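Local coordinates for macrodomain protein (PDB 5E3B) that probably removes ADP-ribose from ADP-ribosylated thymidine in DNA by hydrolysis, and limits antibiotic production in Streptomyces coelicolor, at residues A[37-42]-A[96-101]. Sequence-based numbering, arbitrary orientation.
Sequences KGVKMI and YVWVAN
Four backbone hydrogen bonds zip Lys40 and Ile42 to the chain from Tyr96 to Ala100 in parallel register. Lys40 N donates to Tyr96 O (2.9 Å) and Lys40 O accepts a bond from Trp98 N; two residues on, Ile42 N reaches Trp98 O and Ile42 O accepts one from Ala100 N at 2.8 Å. Each of these carbonyls also receives a CA-H...O contact, such as Val97 CA to Lys40 O at 3.3 Å.

Apolar contacts follow on both faces. On one, Ile42 CD1 meets Val97 CG1 at 3.8 Å, while Lys40, bent at chi3 and chi4 (-80° and -78°), lays its CE 3.7 Å from Val97 CG2. That fold turns NZ back along its own segment, to Gly38 O (2.7 Å) and, just before it, Val36 O. On the other, in one of its two conformers, Met41 SD lies 4.1 Å from Ala100 CB, and helix 119-136 packs over both residues. Val39, with chi1 at 177°, sets CG1 against Trp98 CE3 (3.9 Å) and CG2 by the Tyr96 ring.

Main-chain bonds thus fix the register of neighbouring strands 40-47 and 97-105 in the six-stranded macrodomain sheet, while carbonyls preceding Lys40, not the partner strand, hold its ammonium.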
# COMPACT_ATOMS: atom_id res chain seq x y z
N LYS A 37 -18.61 2.06 0.43
CA LYS A 37 -19.17 0.97 1.18
C LYS A 37 -18.26 -0.27 1.00
O LYS A 37 -17.58 -0.41 0.00
CB LYS A 37 -20.64 0.71 0.71
CG LYS A 37 -20.90 -0.59 -0.06
N GLY A 38 -18.32 -1.18 1.96
CA GLY A 38 -17.73 -2.47 1.84
C GLY A 38 -16.33 -2.38 2.45
O GLY A 38 -15.96 -1.34 2.97
N VAL A 39 -15.62 -3.47 2.40
CA VAL A 39 -14.30 -3.57 3.02
C VAL A 39 -13.42 -2.68 2.18
O VAL A 39 -13.49 -2.72 0.94
CB VAL A 39 -13.78 -5.02 3.04
CG1 VAL A 39 -12.39 -5.07 3.60
CG2 VAL A 39 -14.75 -5.90 3.86
N LYS A 40 -12.58 -1.96 2.86
CA LYS A 40 -11.59 -1.03 2.25
C LYS A 40 -10.18 -1.46 2.64
O LYS A 40 -9.91 -1.74 3.84
CB LYS A 40 -11.85 0.37 2.75
CG LYS A 40 -13.17 0.88 2.17
CD LYS A 40 -13.75 2.05 2.95
CE LYS A 40 -14.50 1.67 4.23
NZ LYS A 40 -15.89 1.14 4.10
N MET A 41 -9.26 -1.39 1.66
CA MET A 41 -7.87 -1.70 1.91
C MET A 41 -7.05 -0.58 1.37
O MET A 41 -7.12 -0.27 0.20
CB MET A 41 -7.44 -3.01 1.29
CG MET A 41 -6.05 -3.34 1.63
SD MET A 41 -5.52 -4.86 0.86
CE MET A 41 -6.46 -6.08 1.70
N ILE A 42 -6.25 0.00 2.27
CA ILE A 42 -5.38 1.14 1.95
C ILE A 42 -3.97 0.60 1.78
O ILE A 42 -3.39 0.13 2.74
CB ILE A 42 -5.46 2.16 3.04
CG1 ILE A 42 -6.92 2.62 3.25
CG2 ILE A 42 -4.53 3.30 2.81
CD1 ILE A 42 -7.09 3.15 4.61
N TYR A 96 -14.09 -2.69 9.03
CA TYR A 96 -13.95 -3.12 7.64
C TYR A 96 -12.92 -2.26 6.95
O TYR A 96 -13.07 -2.03 5.73
CB TYR A 96 -15.30 -3.06 6.98
CG TYR A 96 -16.31 -3.96 7.74
CD1 TYR A 96 -16.17 -5.32 7.65
CD2 TYR A 96 -17.32 -3.40 8.53
CE1 TYR A 96 -16.99 -6.20 8.37
CE2 TYR A 96 -18.22 -4.24 9.23
CZ TYR A 96 -18.04 -5.63 9.13
OH TYR A 96 -18.87 -6.53 9.79
N VAL A 97 -11.85 -1.91 7.64
CA VAL A 97 -10.75 -1.20 6.99
C VAL A 97 -9.39 -1.90 7.39
O VAL A 97 -9.12 -2.15 8.62
CB VAL A 97 -10.69 0.31 7.29
CG1 VAL A 97 -9.51 0.95 6.56
CG2 VAL A 97 -12.04 1.02 6.93
N TRP A 98 -8.52 -2.11 6.39
CA TRP A 98 -7.22 -2.67 6.55
C TRP A 98 -6.21 -1.72 5.87
O TRP A 98 -6.54 -1.05 4.93
CB TRP A 98 -7.09 -4.01 5.84
CG TRP A 98 -7.43 -5.24 6.70
CD1 TRP A 98 -6.54 -6.02 7.37
CD2 TRP A 98 -8.68 -5.74 7.01
NE1 TRP A 98 -7.14 -7.00 8.07
CE2 TRP A 98 -8.48 -6.85 7.85
CE3 TRP A 98 -9.95 -5.38 6.63
CZ2 TRP A 98 -9.53 -7.63 8.36
CZ3 TRP A 98 -10.97 -6.08 7.13
CH2 TRP A 98 -10.76 -7.23 8.01
N VAL A 99 -5.04 -1.66 6.45
CA VAL A 99 -3.83 -1.05 5.82
C VAL A 99 -2.88 -2.15 5.39
O VAL A 99 -2.50 -3.03 6.20
CB VAL A 99 -3.17 -0.06 6.78
CG1 VAL A 99 -1.91 0.52 6.20
CG2 VAL A 99 -4.18 1.04 7.11
N ALA A 100 -2.38 -2.05 4.14
CA ALA A 100 -1.44 -2.99 3.61
C ALA A 100 -0.10 -2.27 3.50
O ALA A 100 0.09 -1.36 2.68
CB ALA A 100 -1.86 -3.47 2.17
N ASN A 101 0.81 -2.63 4.39
CA ASN A 101 2.15 -2.12 4.37
C ASN A 101 2.99 -2.99 3.40
O ASN A 101 3.30 -4.15 3.69
CB ASN A 101 2.81 -2.19 5.74
CG ASN A 101 2.16 -1.35 6.85
OD1 ASN A 101 1.52 -0.33 6.65
ND2 ASN A 101 2.32 -1.87 8.08